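PDB 6BXS: mitochondrial association factor 1 from Toxoplasma gondii, which belongs to a parasite family linked to recruitment of host mitochondria, and has a macro domain of the kind that binds ADP-ribose in relatives. Local coordinates for residues Pro35-Ser40 with Val45-Ala50. Sequence-based numbering, arbitrary orientation.
Sequences PLYDPS and VATVDA. With SO4 (sulfate ion), chain E.
One face of the Tyr37 ring is met by Thr47 OG1, which stands 3.6 Å above the ring plane and is displaced toward the rim; CZ is the nearest ring atom. At the edge, close to the ring plane, comes a backbone oxygen: Tyr37 CE2 lies 3.2 Å from Val45 O. The two side chains run past each other in opposite senses. The hydroxyl end of the tyrosine reaches the strand backbone, where Thr47 N donates a weak hydrogen bond to Tyr37 OH, 3.3 Å long although fairly straight at 161°. A further bond, to Val166 O on the neighbouring strand 166-170, also holds this hydroxyl.

Thr47 OG1 does a second job, as donor to Leu36 O at 2.5 Å, a length so short that its exact value is to be read with caution. The donor is tilted 24° from the carbonyl plane. With chi1 at -56°, OG1 sits beside its own backbone N and opposite the carbonyl carbon, which directs the hydroxyl across to the loop. This hydroxyl bond is the main polar link between strand and loop, and the amide of the same residue adds the weak one at the next loop residue.

While the Leu36 carbonyl faces the strand, the amides of Leu36 and Tyr37 face a sulfate, probably acquired from the crystallisation liquor. Leu36 N donates to sulfate O2 at 3.0 Å, and Tyr37 N to sulfate O4 at the same length. Arg29, Thr69 and His159 also hydrogen-bond to it. Strand 45-50 runs between parallel strands 213-216 and 166-170, so the contact ties the loop preceding it to the interior of the mixed sheet, an arrangement consistent with the alpha/beta architecture of a macro domain.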
ATOM      1  N   PRO A  35     -12.197   7.323  -0.715  1.00 28.07           N
ATOM      2  CA  PRO A  35     -12.402   6.557   0.520  1.00 31.80           C
ATOM      3  C   PRO A  35     -11.503   5.328   0.579  1.00 28.99           C
ATOM      4  O   PRO A  35     -11.260   4.692  -0.449  1.00 18.32           O
ATOM      5  CB  PRO A  35     -13.882   6.156   0.452  1.00 34.40           C
ATOM      6  CG  PRO A  35     -14.504   7.121  -0.499  1.00 35.52           C
ATOM      7  CD  PRO A  35     -13.439   7.436  -1.500  1.00 31.06           C
ATOM      8  N   LEU A  36     -11.005   5.011   1.771  1.00 25.93           N
ATOM      9  CA  LEU A  36     -10.141   3.853   1.962  1.00 22.80           C
ATOM     10  C   LEU A  36     -10.874   2.570   1.590  1.00 24.69           C
ATOM     11  O   LEU A  36     -10.327   1.709   0.901  1.00 19.85           O
ATOM     12  CB  LEU A  36      -9.654   3.779   3.411  1.00 27.35           C
ATOM     13  CG  LEU A  36      -8.520   4.729   3.814  1.00 22.98           C
ATOM     14  CD1 LEU A  36      -8.806   6.165   3.418  1.00 30.44           C
ATOM     15  CD2 LEU A  36      -8.287   4.633   5.313  1.00 27.85           C
ATOM     16  N   TYR A  37     -12.118   2.458   2.045  1.00 25.50           N
ATOM     17  CA  TYR A  37     -12.930   1.273   1.789  1.00 28.48           C
ATOM     18  C   TYR A  37     -14.376   1.662   1.513  1.00 31.39           C
ATOM     19  O   TYR A  37     -14.895   2.617   2.091  1.00 29.17           O
ATOM     20  CB  TYR A  37     -12.868   0.310   2.975  1.00 28.91           C
ATOM     21  CG  TYR A  37     -11.501  -0.292   3.203  1.00 28.81           C
ATOM     22  CD1 TYR A  37     -10.558   0.356   3.990  1.00 27.65           C
ATOM     23  CD2 TYR A  37     -11.154  -1.509   2.633  1.00 28.77           C
ATOM     24  CE1 TYR A  37      -9.306  -0.192   4.200  1.00 25.07           C
ATOM     25  CE2 TYR A  37      -9.905  -2.063   2.836  1.00 29.73           C
ATOM     26  CZ  TYR A  37      -8.985  -1.401   3.622  1.00 27.37           C
ATOM     27  OH  TYR A  37      -7.739  -1.949   3.827  1.00 21.49           O
ATOM     28  N   ASP A  38     -15.021   0.915   0.626  1.00 33.42           N
ATOM     29  CA  ASP A  38     -16.410   1.175   0.277  1.00 33.60           C
ATOM     30  C   ASP A  38     -17.331   0.425   1.239  1.00 33.98           C
ATOM     31  O   ASP A  38     -16.995  -0.671   1.683  1.00 35.41           O
ATOM     32  CB  ASP A  38     -16.685   0.762  -1.170  1.00 37.86           C
ATOM     33  CG  ASP A  38     -15.754   1.442  -2.159  1.00 36.66           C
ATOM     34  OD1 ASP A  38     -15.361   2.601  -1.912  1.00 37.97           O
ATOM     35  OD2 ASP A  38     -15.410   0.814  -3.182  1.00 40.12           O
ATOM     36  N   PRO A  39     -18.491   1.015   1.571  1.00 37.31           N
ATOM     37  CA  PRO A  39     -19.414   0.368   2.513  1.00 35.41           C
ATOM     38  C   PRO A  39     -20.082  -0.884   1.946  1.00 41.06           C
ATOM     39  O   PRO A  39     -20.511  -1.746   2.717  1.00 35.72           O
ATOM     40  CB  PRO A  39     -20.454   1.459   2.790  1.00 41.11           C
ATOM     41  CG  PRO A  39     -20.406   2.347   1.600  1.00 45.37           C
ATOM     42  CD  PRO A  39     -18.982   2.336   1.137  1.00 41.61           C
ATOM     43  N   SER A  40     -20.166  -0.977   0.622  1.00 41.94           N
ATOM     44  CA  SER A  40     -20.798  -2.116  -0.036  1.00 43.58           C
ATOM     45  C   SER A  40     -19.958  -2.593  -1.217  1.00 43.10           C
ATOM     46  O   SER A  40     -20.325  -2.382  -2.372  1.00 40.61           O
ATOM     47  CB  SER A  40     -22.208  -1.749  -0.507  1.00 43.65           C
ATOM     48  OG  SER A  40     -23.042  -1.432   0.594  1.00 45.95           O
ATOM     49  N   VAL A  45     -11.131  -5.713  -1.622  1.00 19.50           N
ATOM     50  CA  VAL A  45     -10.118  -4.720  -1.959  1.00 23.39           C
ATOM     51  C   VAL A  45      -9.262  -4.391  -0.739  1.00 24.34           C
ATOM     52  O   VAL A  45      -9.785  -3.989   0.298  1.00 26.30           O
ATOM     53  CB  VAL A  45     -10.758  -3.423  -2.488  1.00 21.22           C
ATOM     54  CG1 VAL A  45      -9.684  -2.455  -2.983  1.00 22.53           C
ATOM     55  CG2 VAL A  45     -11.752  -3.732  -3.597  1.00 20.97           C
ATOM     56  N   ALA A  46      -7.951  -4.569  -0.874  1.00 20.64           N
ATOM     57  CA  ALA A  46      -7.007  -4.211   0.178  1.00 26.72           C
ATOM     58  C   ALA A  46      -6.350  -2.877  -0.148  1.00 21.13           C
ATOM     59  O   ALA A  46      -5.717  -2.729  -1.188  1.00 19.88           O
ATOM     60  CB  ALA A  46      -5.956  -5.295   0.345  1.00 24.73           C
ATOM     61  N   THR A  47      -6.503  -1.906   0.746  1.00 19.63           N
ATOM     62  CA  THR A  47      -5.964  -0.574   0.517  1.00 17.48           C
ATOM     63  C   THR A  47      -4.563  -0.450   1.115  1.00 21.74           C
ATOM     64  O   THR A  47      -4.301  -0.923   2.223  1.00 19.53           O
ATOM     65  CB  THR A  47      -6.886   0.504   1.106  1.00 22.95           C
ATOM     66  OG1 THR A  47      -8.198   0.356   0.546  1.00 20.35           O
ATOM     67  CG2 THR A  47      -6.359   1.895   0.793  1.00 23.63           C
ATOM     68  N   VAL A  48      -3.671   0.193   0.366  1.00 19.52           N
ATOM     69  CA  VAL A  48      -2.267   0.304   0.745  1.00 22.04           C
ATOM     70  C   VAL A  48      -1.991   1.616   1.469  1.00 22.47           C
ATOM     71  O   VAL A  48      -2.085   2.694   0.886  1.00 23.25           O
ATOM     72  CB  VAL A  48      -1.348   0.202  -0.489  1.00 22.41           C
ATOM     73  CG1 VAL A  48       0.106   0.502  -0.118  1.00 25.49           C
ATOM     74  CG2 VAL A  48      -1.463  -1.182  -1.122  1.00 22.22           C
ATOM     75  N   ASP A  49      -1.636   1.511   2.744  1.00 23.59           N
ATOM     76  CA  ASP A  49      -1.307   2.677   3.551  1.00 20.26           C
ATOM     77  C   ASP A  49       0.034   3.269   3.136  1.00 20.36           C
ATOM     78  O   ASP A  49       1.039   2.560   3.082  1.00 24.16           O
ATOM     79  CB  ASP A  49      -1.271   2.295   5.031  1.00 21.51           C
ATOM     80  CG  ASP A  49      -1.219   3.503   5.952  1.00 26.47           C
ATOM     81  OD1 ASP A  49      -1.050   4.640   5.459  1.00 27.15           O
ATOM     82  OD2 ASP A  49      -1.341   3.310   7.181  1.00 22.39           O
ATOM     83  N   ALA A  50       0.053   4.565   2.845  1.00 21.24           N
ATOM     84  CA  ALA A  50       1.312   5.268   2.626  1.00 22.13           C
ATOM     85  C   ALA A  50       2.016   5.430   3.968  1.00 19.87           C
ATOM     86  O   ALA A  50       1.812   6.415   4.676  1.00 23.81           O
ATOM     87  CB  ALA A  50       1.076   6.616   1.969  1.00 23.69           C
TER
HETATM   88  S   SO4 E 502     -13.269   5.537   4.776  1.00 42.51           S
HETATM   89  O1  SO4 E 502     -13.050   5.363   6.209  1.00 38.80           O
HETATM   90  O2  SO4 E 502     -12.177   6.328   4.213  1.00 29.60           O
HETATM   91  O3  SO4 E 502     -14.535   6.231   4.549  1.00 40.01           O
HETATM   92  O4  SO4 E 502     -13.312   4.229   4.129  1.00 33.59           O